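PDB 4A6D: acetylserotonin O-methyltransferase from Homo sapiens, which catalyses transfer of a methyl group from S-adenosyl-L-methionine to N-acetylserotonin, yielding melatonin and S-adenosyl-L-homocysteine. Local coordinates for residues G59-L62 with L63-C67; T87-S90 with S91-T95; E213-W216 with T217-H221; S284-D287 with E288-G292; Q310-P314 with T315-M319. All coordinates share one frame; numbering follows the deposited sequence.

These five local contacts illustrate how one principle, side chains meeting a few residues apart, takes its chemistry from its place in the fold. Contacts 1 and 2 lie in the dimerisation domain, contact 1 almost wholly buried and contact 2 partly so. Contacts 1, 2 and 4 touch the second subunit, the acids of contact 1 forming salt bridges with the arginines of contact 4. Contact 3, in the methyltransferase domain, has a buried side near S-adenosylmethionine and a solvent side bearing an indole. Loop 284-292 of contact 4 bonds to contact 5. Contacts 1 and 3 are helical turns, contacts 2 and 5 N-capped helix starts, and contact 4 has only turns rich in charge.

Contact 1: residues G59-L62 with L63-C67; sequences GTEL and LLDIC
The carboxylates of E61 and D65 are the flat groups of this helical turn, and they meet with their planes 41° apart, neither stacked nor coplanar. OD2 of D65 lies 3.4 Å from CG of E61, so the nearest touch is made by the aliphatic shaft of the glutamate. The charged ends stay slightly further apart, E61 OE2 being 3.9 Å from D65 OD2. Torsions explain the approach: E61 sends CG anti to its backbone N (chi1 -166°) and runs on extended, whereas CG of D65 sits beside the backbone N (chi1 -71°) and leans back to 3.3 Å from E61 O. Beneath the acids runs regular helical bonding, with D65 N donating to E61 O at 2.8 Å and L64 N to T60 O at 2.8 Å. On another side, T60 and L64 lie alongside each other, the threonine methyl CG2 3.7 Å from L64 CD1, and both pack on helix 46-53. OG1 of T60 turns instead to S56 O. The second subunit reaches the acidic side, its R290 forming a salt bridge with E61 and its R291 one with D65, whose OD1 also bonds to Y84 OH. With an alanine at E61, R290 of the second subunit would probably be left without its carboxylate mate and the flank of D65 would be bared. Two neighbouring acids on one helix would be expected to repel; here the arginines of the partner subunit probably offset that cost and turn it into a charged dimer contact.

Contact 2: residues T87-S90 with S91-T95; sequences TELS and SDYLT. With SO4 (sulfate ion), chain G.
E88 and D92, one turn apart, cross obliquely with their carboxylate planes 60° apart, E88 OE1 lying 3.7 Å from D92 OD2. The aspartate folds back, its CG beside its own backbone N (chi1 -56°), which brings that atom to 3.0 Å from E88 O, while D92 N donates to the same oxygen. Replacing D92 with an alanine would probably open a gap beside E88 O and strip away the carboxylate that lies across from E88. On the buried side L89 aims its CD2 branch at CD1 of L94, 4.2 Å away, and that same methyl of L94 rests 3.7 Å from S90 CB. Y93 carries its hydroxyl to D6 of the second subunit, whose L12 packs against L89, Y93 and L94. E88 N donates to O3 of a sulfate, probably from the crystallisation liquor, at 3.1 Å. At the helix start, S90 N donates to T87 OG1 at 3.1 Å and T87 N to S90 OG at 2.9 Å; both hydroxyls also bond to L72 O, and S90 OG to N86 OD1. The reciprocal T87-S90 exchange is a capping box, starting helix 88-94 directly after the two-stranded hairpin 73-86 of the dimerisation domain.

Contact 3: residues E213-W216 with T217-H221; sequences EVVW and TAKQH
W216 and Q220 meet on the solvent side of helix 212-221, while T217 and A218 close its buried side, so a single turn displays both loose and tight packing. The tight part is centred on E213 O, which accepts twice from T217: the hydroxyl OG1 donates at 2.8 Å, nearly in line with the carbonyl, and the longer backbone bond from T217 N comes from above the carbonyl plane. A218 N reaches V214 O at 2.8 Å, and the small methyl of A218 sits 3.3 Å from that same oxygen. V215 and A218 face F232 of strand 230-234, T217 lies against R153 and M157 of helix 150-161, and V214 touches S-adenosylmethionine beside D210 and Y147.

The exposed side is looser, though its backbone is bonded as well, Q220 N donating to W216 O at 3.0 Å. Because CG of W216 stands anti to the backbone N (chi1 -177°), the indole lies along the helix toward the next turn, where Q220 comes across it. Q220 CG forms a CH-pi contact over the five-membered ring, 4.3 Å from its centroid, offset toward the rim. The amide plane is turned 50° from the indole. Although W216 NE1 and Q220 OE1 approach to 3.0 Å, the angle is too poor for a hydrogen bond. K219 lays its CG 3.4 Å from V215 O and then bends away.

For the side chains, then, the inner side has a hydroxyl bond and the outer a CH-pi contact, which is likely to restrain the glutamine amide less than a hydrogen bond would.

Contact 4: residues S284-D287 with E288-G292; sequences SLLD and EDRRG
D287 and G292 meet first through the backbone, D287 N donating to G292 O at 2.6 Å in a nearly straight bond. The aspartate side chain lies alongside the G292 carbonyl, with CG 3.1 Å from G292 O and OD2 3.4 Å from G292 C. From the neighbouring residue, methyl CD2 of L286 also approaches G292 O, at 3.5 Å. One donor thus grips this oxygen, while the methyl and the carboxylate, whose oxygens are acceptors too, lie beside it. One step outward, R290 N returns to D287 O at 2.8 Å, closing a type I beta turn from D287 to R290. R290 itself takes a left-handed backbone conformation (phi 63°), which swings the chain toward G292. D289 adds an Asx turn: with CG between the backbone N and the carbonyl carbon (chi1 59°), its OD1 reaches R291 N and accepts from it at 3.0 Å. The donor comes from above the carboxylate plane. These turns lie in the loop linking strand 278-283 to helix 294-305 in the Rossmann-like methyltransferase domain. The next shell anchors it. L286 pairs by backbone hydrogen bonding with R312, and E288 OE2 bonds to T315 OG1, tying the turn to the start of helix 314-324. S284 OG bonds to T296 OG1 and to I337 O. Beyond these, the side chains of R290 and R291 reach E61 and D65 of the second subunit.

Contact 5: residues Q310-P314 with T315-M319; sequences QERTP and THYHM. With ZN (zinc ion), chain C; SO4 (sulfate ion), chain E.
T313 caps helix 314-324, its OG1 accepting from H316 N at 3.2 Å, while Y317 N bonds to T313 O in the first full turn. R312 runs extended between two rings. Its CD lies over the centre of the H316 face, 3.8 Å from the ring centroid, and its CB sits over one face of Y317, offset toward the rim, 3.9 Å from that centroid. The guanidinium is turned 75° from the imidazole, and H316 CE1 and NE2 lie at the guanidinium edge. D259 pairs with R312 NH2 through OD1 and bonds to H316 NE2 through OD2, fixing the two side chains relative to each other. Two waters bind Y317 OH, one donating to it at 2.5 Å and the other accepting from it at 2.7 Å; the first also binds R312 NH1 and the second E311 OE1. OE2 of E311 is hydrogen-bonded to ND1 of H255, the inferred proton donor/acceptor. H318 NE2 donates to O4 of a sulfate ion, probably from the crystallisation liquor, at 3.3 Å. Around this start, helix 259-272 supplies D259 and C262 on the R312 side, helix 294-305 flanks E311, and strand 278-283 packs against Y317 through V281 and E283.

Contact 1: residues G59-L62 with L63-C67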
# COMPACT_ATOMS: atom_id res chain seq x y z
N GLY A 59 14.35 -10.04 10.42
CA GLY A 59 13.55 -9.74 9.23
C GLY A 59 12.60 -10.84 8.83
O GLY A 59 11.42 -10.57 8.57
N THR A 60 13.10 -12.09 8.79
CA THR A 60 12.31 -13.27 8.44
C THR A 60 11.16 -13.48 9.42
O THR A 60 10.04 -13.66 8.97
CB THR A 60 13.21 -14.52 8.32
OG1 THR A 60 14.23 -14.26 7.35
CG2 THR A 60 12.45 -15.75 7.93
N GLU A 61 11.45 -13.42 10.75
CA GLU A 61 10.44 -13.61 11.79
C GLU A 61 9.35 -12.57 11.70
O GLU A 61 8.17 -12.92 11.75
CB GLU A 61 11.06 -13.63 13.19
CG GLU A 61 10.09 -14.16 14.24
CD GLU A 61 10.32 -13.77 15.68
OE1 GLU A 61 10.63 -12.59 15.96
OE2 GLU A 61 10.09 -14.64 16.56
N LEU A 62 9.73 -11.30 11.49
CA LEU A 62 8.76 -10.23 11.33
C LEU A 62 7.87 -10.54 10.15
O LEU A 62 6.65 -10.56 10.30
CB LEU A 62 9.46 -8.86 11.14
CG LEU A 62 10.03 -8.22 12.41
CD1 LEU A 62 10.80 -6.94 12.07
CD2 LEU A 62 8.93 -7.88 13.39
N LEU A 63 8.48 -10.91 9.02
CA LEU A 63 7.79 -11.25 7.78
C LEU A 63 6.83 -12.43 7.95
O LEU A 63 5.67 -12.33 7.55
CB LEU A 63 8.82 -11.51 6.67
CG LEU A 63 8.34 -11.43 5.22
CD1 LEU A 63 8.41 -10.00 4.70
CD2 LEU A 63 9.17 -12.32 4.34
N LEU A 64 7.30 -13.55 8.54
CA LEU A 64 6.49 -14.76 8.76
C LEU A 64 5.34 -14.47 9.73
O LEU A 64 4.20 -14.86 9.46
CB LEU A 64 7.35 -15.92 9.32
CG LEU A 64 8.42 -16.54 8.41
CD1 LEU A 64 9.37 -17.41 9.22
CD2 LEU A 64 7.80 -17.36 7.27
N ASP A 65 5.64 -13.77 10.85
CA ASP A 65 4.63 -13.42 11.85
C ASP A 65 3.54 -12.53 11.29
O ASP A 65 2.36 -12.77 11.56
CB ASP A 65 5.25 -12.85 13.13
CG ASP A 65 6.00 -13.87 13.98
OD1 ASP A 65 5.75 -15.10 13.79
OD2 ASP A 65 6.81 -13.45 14.85
N ILE A 66 3.91 -11.54 10.45
CA ILE A 66 2.90 -10.70 9.79
C ILE A 66 2.04 -11.58 8.85
O ILE A 66 0.82 -11.46 8.89
CB ILE A 66 3.53 -9.47 9.10
CG1 ILE A 66 4.14 -8.53 10.16
CG2 ILE A 66 2.50 -8.72 8.23
CD1 ILE A 66 5.25 -7.69 9.74
N CYS A 67 2.67 -12.52 8.10
CA CYS A 67 1.98 -13.44 7.17
C CYS A 67 0.95 -14.30 7.90
O CYS A 67 -0.14 -14.53 7.36
CB CYS A 67 2.99 -14.29 6.40
SG CYS A 67 3.84 -13.41 5.06

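Contact 2: residues T87-S90 with S91-T95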
# COMPACT_ATOMS: atom_id res chain seq x y z
N THR A 87 -1.10 -22.04 3.82
CA THR A 87 -2.56 -22.07 3.92
C THR A 87 -3.10 -22.60 2.58
O THR A 87 -2.31 -22.94 1.69
CB THR A 87 -3.10 -20.65 4.15
OG1 THR A 87 -2.52 -19.77 3.18
CG2 THR A 87 -2.88 -20.15 5.56
N GLU A 88 -4.44 -22.62 2.41
CA GLU A 88 -5.05 -23.03 1.15
C GLU A 88 -4.76 -21.92 0.15
O GLU A 88 -4.36 -22.20 -0.98
CB GLU A 88 -6.56 -23.25 1.30
CG GLU A 88 -6.92 -24.61 1.89
CD GLU A 88 -7.17 -25.75 0.92
OE1 GLU A 88 -6.85 -25.61 -0.28
OE2 GLU A 88 -7.68 -26.80 1.38
N LEU A 89 -4.85 -20.65 0.62
CA LEU A 89 -4.59 -19.41 -0.11
C LEU A 89 -3.19 -19.41 -0.75
O LEU A 89 -3.08 -19.20 -1.95
CB LEU A 89 -4.73 -18.22 0.87
CG LEU A 89 -5.00 -16.83 0.28
CD1 LEU A 89 -5.60 -15.90 1.32
CD2 LEU A 89 -3.75 -16.21 -0.31
N SER A 90 -2.14 -19.56 0.07
CA SER A 90 -0.75 -19.52 -0.37
C SER A 90 -0.35 -20.68 -1.24
O SER A 90 0.43 -20.50 -2.17
CB SER A 90 0.21 -19.32 0.80
OG SER A 90 0.04 -20.27 1.85
N SER A 91 -0.89 -21.88 -0.95
CA SER A 91 -0.60 -23.07 -1.75
C SER A 91 -1.17 -22.88 -3.17
O SER A 91 -0.45 -23.06 -4.16
CB SER A 91 -1.21 -24.30 -1.07
OG SER A 91 -1.17 -25.43 -1.92
N ASP A 92 -2.43 -22.42 -3.26
CA ASP A 92 -3.13 -22.20 -4.51
C ASP A 92 -2.69 -20.96 -5.28
O ASP A 92 -2.69 -21.01 -6.51
CB ASP A 92 -4.66 -22.15 -4.28
CG ASP A 92 -5.30 -23.36 -3.60
OD1 ASP A 92 -4.69 -24.46 -3.63
OD2 ASP A 92 -6.40 -23.21 -3.04
N TYR A 93 -2.38 -19.85 -4.60
CA TYR A 93 -2.08 -18.61 -5.33
C TYR A 93 -0.69 -18.07 -5.22
O TYR A 93 -0.37 -17.10 -5.90
CB TYR A 93 -3.08 -17.50 -4.97
CG TYR A 93 -4.54 -17.89 -5.14
CD1 TYR A 93 -5.09 -18.09 -6.41
CD2 TYR A 93 -5.37 -18.03 -4.03
CE1 TYR A 93 -6.42 -18.48 -6.56
CE2 TYR A 93 -6.71 -18.41 -4.18
CZ TYR A 93 -7.23 -18.63 -5.45
OH TYR A 93 -8.54 -18.99 -5.60
N LEU A 94 0.13 -18.63 -4.32
CA LEU A 94 1.45 -18.10 -4.02
C LEU A 94 2.63 -19.07 -4.21
O LEU A 94 3.76 -18.69 -3.94
CB LEU A 94 1.46 -17.46 -2.60
CG LEU A 94 0.38 -16.39 -2.32
CD1 LEU A 94 0.37 -15.97 -0.86
CD2 LEU A 94 0.61 -15.17 -3.17
N THR A 95 2.37 -20.31 -4.68
CA THR A 95 3.43 -21.28 -4.99
C THR A 95 3.59 -21.34 -6.52
O THR A 95 2.58 -21.32 -7.24
CB THR A 95 3.22 -22.67 -4.34
OG1 THR A 95 2.14 -23.36 -4.97
CG2 THR A 95 3.03 -22.60 -2.81
S SO4 G . -6.14 -23.24 5.80
O1 SO4 G . -7.15 -24.22 5.34
O2 SO4 G . -4.82 -23.84 5.71
O3 SO4 G . -6.19 -22.05 4.94
O4 SO4 G . -6.42 -22.87 7.20

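Contact 3: residues E213-W216 with T217-H221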
# COMPACT_ATOMS: atom_id res chain seq x y z
N GLU A 213 8.74 -8.53 -30.56
CA GLU A 213 9.50 -8.78 -29.34
C GLU A 213 8.74 -9.73 -28.37
O GLU A 213 9.37 -10.55 -27.69
CB GLU A 213 9.82 -7.45 -28.63
CG GLU A 213 10.60 -6.46 -29.50
CD GLU A 213 9.81 -5.42 -30.28
OE1 GLU A 213 8.87 -5.79 -31.03
OE2 GLU A 213 10.16 -4.22 -30.15
N VAL A 214 7.39 -9.60 -28.32
CA VAL A 214 6.53 -10.43 -27.47
C VAL A 214 6.42 -11.83 -28.06
O VAL A 214 6.61 -12.81 -27.35
CB VAL A 214 5.16 -9.76 -27.17
CG1 VAL A 214 4.17 -10.74 -26.55
CG2 VAL A 214 5.34 -8.54 -26.27
N VAL A 215 6.18 -11.92 -29.37
CA VAL A 215 6.05 -13.19 -30.09
C VAL A 215 7.32 -14.07 -29.93
O VAL A 215 7.20 -15.26 -29.62
CB VAL A 215 5.62 -12.94 -31.57
CG1 VAL A 215 5.68 -14.22 -32.41
CG2 VAL A 215 4.22 -12.32 -31.62
N TRP A 216 8.52 -13.44 -30.05
CA TRP A 216 9.82 -14.10 -29.93
C TRP A 216 10.00 -14.63 -28.52
O TRP A 216 10.29 -15.81 -28.37
CB TRP A 216 10.95 -13.15 -30.36
CG TRP A 216 12.34 -13.73 -30.35
CD1 TRP A 216 13.27 -13.59 -29.36
CD2 TRP A 216 12.98 -14.47 -31.40
NE1 TRP A 216 14.45 -14.20 -29.73
CE2 TRP A 216 14.29 -14.77 -30.97
CE3 TRP A 216 12.57 -14.91 -32.67
CZ2 TRP A 216 15.20 -15.49 -31.76
CZ3 TRP A 216 13.47 -15.62 -33.47
CH2 TRP A 216 14.77 -15.91 -33.01
N THR A 217 9.72 -13.79 -27.50
CA THR A 217 9.79 -14.15 -26.08
C THR A 217 8.80 -15.28 -25.75
O THR A 217 9.17 -16.21 -25.02
CB THR A 217 9.56 -12.90 -25.20
OG1 THR A 217 10.50 -11.90 -25.54
CG2 THR A 217 9.68 -13.20 -23.72
N ALA A 218 7.56 -15.21 -26.29
CA ALA A 218 6.52 -16.22 -26.10
C ALA A 218 6.97 -17.60 -26.58
O ALA A 218 6.83 -18.57 -25.85
CB ALA A 218 5.23 -15.80 -26.80
N LYS A 219 7.58 -17.66 -27.78
CA LYS A 219 8.08 -18.92 -28.36
C LYS A 219 9.33 -19.44 -27.63
O LYS A 219 9.48 -20.65 -27.50
CB LYS A 219 8.30 -18.76 -29.86
CG LYS A 219 7.00 -18.49 -30.61
CD LYS A 219 7.21 -18.22 -32.09
CE LYS A 219 6.83 -19.40 -32.95
NZ LYS A 219 5.36 -19.65 -32.95
N GLN A 220 10.17 -18.54 -27.12
CA GLN A 220 11.40 -18.88 -26.41
C GLN A 220 11.21 -19.34 -24.96
O GLN A 220 12.04 -20.08 -24.45
CB GLN A 220 12.39 -17.70 -26.43
CG GLN A 220 13.12 -17.51 -27.76
CD GLN A 220 14.30 -16.56 -27.66
OE1 GLN A 220 15.29 -16.69 -28.38
NE2 GLN A 220 14.21 -15.54 -26.79
N HIS A 221 10.14 -18.87 -24.29
CA HIS A 221 9.90 -19.19 -22.87
C HIS A 221 8.64 -20.00 -22.54
O HIS A 221 8.48 -20.42 -21.38
CB HIS A 221 10.03 -17.92 -22.01
CG HIS A 221 11.42 -17.34 -22.00
ND1 HIS A 221 11.89 -16.57 -23.05
CD2 HIS A 221 12.40 -17.47 -21.09
CE1 HIS A 221 13.13 -16.24 -22.73
NE2 HIS A 221 13.48 -16.77 -21.56

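Contact 4: residues S284-D287 with E288-G292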
# COMPACT_ATOMS: atom_id res chain seq x y z
N SER A 284 -12.53 -5.26 -17.23
CA SER A 284 -13.20 -5.12 -15.95
C SER A 284 -14.16 -3.94 -16.11
O SER A 284 -13.74 -2.79 -16.26
CB SER A 284 -12.20 -4.83 -14.82
OG SER A 284 -12.83 -5.16 -13.58
N LEU A 285 -15.43 -4.24 -16.11
CA LEU A 285 -16.46 -3.24 -16.35
C LEU A 285 -16.73 -2.35 -15.17
O LEU A 285 -16.88 -2.83 -14.05
CB LEU A 285 -17.77 -3.90 -16.85
CG LEU A 285 -17.72 -4.58 -18.23
CD1 LEU A 285 -19.02 -5.32 -18.52
CD2 LEU A 285 -17.43 -3.58 -19.33
N LEU A 286 -16.78 -1.04 -15.42
CA LEU A 286 -17.10 -0.06 -14.38
C LEU A 286 -18.61 0.02 -14.24
O LEU A 286 -19.30 -0.04 -15.26
CB LEU A 286 -16.57 1.33 -14.78
CG LEU A 286 -15.28 1.81 -14.15
CD1 LEU A 286 -15.02 3.21 -14.57
CD2 LEU A 286 -15.32 1.77 -12.61
N ASP A 287 -19.14 0.20 -13.01
CA ASP A 287 -20.60 0.36 -12.86
C ASP A 287 -20.96 1.63 -13.67
O ASP A 287 -20.13 2.53 -13.78
CB ASP A 287 -21.00 0.61 -11.37
CG ASP A 287 -20.82 -0.54 -10.36
OD1 ASP A 287 -20.64 -1.69 -10.79
OD2 ASP A 287 -20.85 -0.26 -9.11
N GLU A 288 -22.18 1.72 -14.19
CA GLU A 288 -22.62 2.90 -14.94
C GLU A 288 -22.41 4.28 -14.28
O GLU A 288 -22.17 5.25 -15.00
CB GLU A 288 -24.05 2.74 -15.44
CG GLU A 288 -24.18 1.81 -16.64
CD GLU A 288 -23.51 2.22 -17.92
OE1 GLU A 288 -23.18 3.42 -18.08
OE2 GLU A 288 -23.32 1.34 -18.79
N ASP A 289 -22.49 4.37 -12.94
CA ASP A 289 -22.25 5.62 -12.20
C ASP A 289 -20.75 5.92 -12.00
O ASP A 289 -20.40 6.96 -11.44
CB ASP A 289 -23.04 5.68 -10.87
CG ASP A 289 -22.81 4.60 -9.81
OD1 ASP A 289 -21.75 3.94 -9.84
OD2 ASP A 289 -23.66 4.48 -8.89
N ARG A 290 -19.86 5.00 -12.50
CA ARG A 290 -18.40 5.05 -12.39
C ARG A 290 -17.93 4.98 -10.93
O ARG A 290 -16.74 5.11 -10.65
CB ARG A 290 -17.77 6.23 -13.18
CG ARG A 290 -18.18 6.26 -14.66
CD ARG A 290 -17.33 7.19 -15.50
NE ARG A 290 -17.55 8.60 -15.17
CZ ARG A 290 -18.48 9.36 -15.73
NH1 ARG A 290 -19.28 8.87 -16.67
NH2 ARG A 290 -18.62 10.63 -15.36
N ARG A 291 -18.86 4.68 -10.02
CA ARG A 291 -18.58 4.61 -8.59
C ARG A 291 -18.37 3.20 -8.01
O ARG A 291 -18.49 3.00 -6.82
CB ARG A 291 -19.58 5.45 -7.80
CG ARG A 291 -18.85 6.35 -6.79
CD ARG A 291 -19.68 7.54 -6.34
NE ARG A 291 -19.94 8.48 -7.44
CZ ARG A 291 -21.08 8.56 -8.12
NH1 ARG A 291 -22.09 7.76 -7.83
NH2 ARG A 291 -21.21 9.46 -9.08
N GLY A 292 -17.98 2.27 -8.85
CA GLY A 292 -17.68 0.92 -8.41
C GLY A 292 -17.54 -0.01 -9.59
O GLY A 292 -17.91 0.34 -10.70

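Contact 5: residues Q310-P314 with T315-M319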
# COMPACT_ATOMS: atom_id res chain seq x y z
N GLN A 310 -8.04 4.16 -19.33
CA GLN A 310 -8.96 4.19 -18.20
C GLN A 310 -9.78 2.93 -18.29
O GLN A 310 -9.78 2.26 -19.33
CB GLN A 310 -9.94 5.40 -18.38
CG GLN A 310 -10.63 5.42 -19.76
CD GLN A 310 -11.56 6.57 -20.09
OE1 GLN A 310 -11.48 7.18 -21.19
NE2 GLN A 310 -12.57 6.79 -19.25
N GLU A 311 -10.51 2.62 -17.22
CA GLU A 311 -11.49 1.55 -17.26
C GLU A 311 -12.79 2.20 -17.75
O GLU A 311 -12.93 3.43 -17.69
CB GLU A 311 -11.63 0.82 -15.91
CG GLU A 311 -10.36 0.08 -15.48
CD GLU A 311 -9.75 -0.95 -16.41
OE1 GLU A 311 -10.51 -1.61 -17.17
OE2 GLU A 311 -8.51 -1.09 -16.40
N ARG A 312 -13.70 1.43 -18.35
CA ARG A 312 -14.92 2.04 -18.91
C ARG A 312 -16.17 1.31 -18.50
O ARG A 312 -16.09 0.14 -18.11
CB ARG A 312 -14.83 2.17 -20.46
CG ARG A 312 -13.65 3.04 -20.96
CD ARG A 312 -13.40 2.83 -22.45
NE ARG A 312 -12.56 3.86 -23.06
CZ ARG A 312 -11.25 3.74 -23.30
NH1 ARG A 312 -10.60 2.64 -22.93
NH2 ARG A 312 -10.59 4.70 -23.92
N THR A 313 -17.32 1.99 -18.61
CA THR A 313 -18.67 1.45 -18.37
C THR A 313 -19.16 0.70 -19.60
O THR A 313 -18.73 1.01 -20.73
CB THR A 313 -19.68 2.58 -18.02
OG1 THR A 313 -19.93 3.39 -19.16
CG2 THR A 313 -19.26 3.43 -16.77
N PRO A 314 -20.16 -0.22 -19.43
CA PRO A 314 -20.72 -0.92 -20.60
C PRO A 314 -21.19 0.02 -21.73
O PRO A 314 -20.94 -0.25 -22.92
CB PRO A 314 -21.89 -1.68 -19.98
CG PRO A 314 -21.45 -1.97 -18.62
CD PRO A 314 -20.79 -0.71 -18.18
N THR A 315 -21.85 1.13 -21.35
CA THR A 315 -22.35 2.14 -22.28
C THR A 315 -21.17 2.77 -23.07
O THR A 315 -21.30 3.01 -24.27
CB THR A 315 -23.17 3.17 -21.48
OG1 THR A 315 -24.37 2.55 -21.02
CG2 THR A 315 -23.52 4.38 -22.27
N HIS A 316 -20.03 3.04 -22.38
CA HIS A 316 -18.84 3.62 -22.99
C HIS A 316 -18.27 2.68 -24.05
O HIS A 316 -18.00 3.13 -25.16
CB HIS A 316 -17.81 4.00 -21.93
CG HIS A 316 -16.73 4.93 -22.40
ND1 HIS A 316 -15.88 5.55 -21.50
CD2 HIS A 316 -16.38 5.32 -23.66
CE1 HIS A 316 -15.06 6.29 -22.22
NE2 HIS A 316 -15.33 6.18 -23.53
N TYR A 317 -18.15 1.37 -23.73
CA TYR A 317 -17.69 0.34 -24.68
C TYR A 317 -18.67 0.22 -25.82
O TYR A 317 -18.24 0.04 -26.95
CB TYR A 317 -17.47 -1.01 -24.01
CG TYR A 317 -16.19 -1.10 -23.19
CD1 TYR A 317 -14.95 -1.09 -23.81
CD2 TYR A 317 -16.23 -1.20 -21.80
CE1 TYR A 317 -13.77 -1.21 -23.07
CE2 TYR A 317 -15.06 -1.32 -21.05
CZ TYR A 317 -13.83 -1.33 -21.69
OH TYR A 317 -12.67 -1.43 -20.96
N HIS A 318 -19.97 0.43 -25.54
CA HIS A 318 -21.03 0.42 -26.54
C HIS A 318 -20.87 1.58 -27.51
O HIS A 318 -20.95 1.32 -28.70
CB HIS A 318 -22.44 0.43 -25.89
CG HIS A 318 -23.55 0.05 -26.83
ND1 HIS A 318 -24.86 -0.09 -26.39
CD2 HIS A 318 -23.51 -0.24 -28.15
CE1 HIS A 318 -25.57 -0.45 -27.44
NE2 HIS A 318 -24.81 -0.55 -28.53
N MET A 319 -20.64 2.84 -27.03
CA MET A 319 -20.48 3.97 -27.94
C MET A 319 -19.29 3.67 -28.86
O MET A 319 -19.46 3.78 -30.08
CB MET A 319 -20.31 5.31 -27.20
CG MET A 319 -21.49 5.64 -26.29
SD MET A 319 -22.23 7.28 -26.49
CE MET A 319 -22.11 7.90 -24.76
ZN ZN C . -23.01 6.68 -28.43
S SO4 E . -26.72 -2.31 -31.17
O1 SO4 E . -27.75 -2.36 -30.12
O2 SO4 E . -25.56 -3.05 -30.70
O3 SO4 E . -27.21 -2.87 -32.47
O4 SO4 E . -26.33 -0.90 -31.39
O HOH W 1 -11.33 0.68 -21.28
O HOH W 2 -12.87 -1.34 -18.28
O HOH W 3 -16.64 5.12 -18.94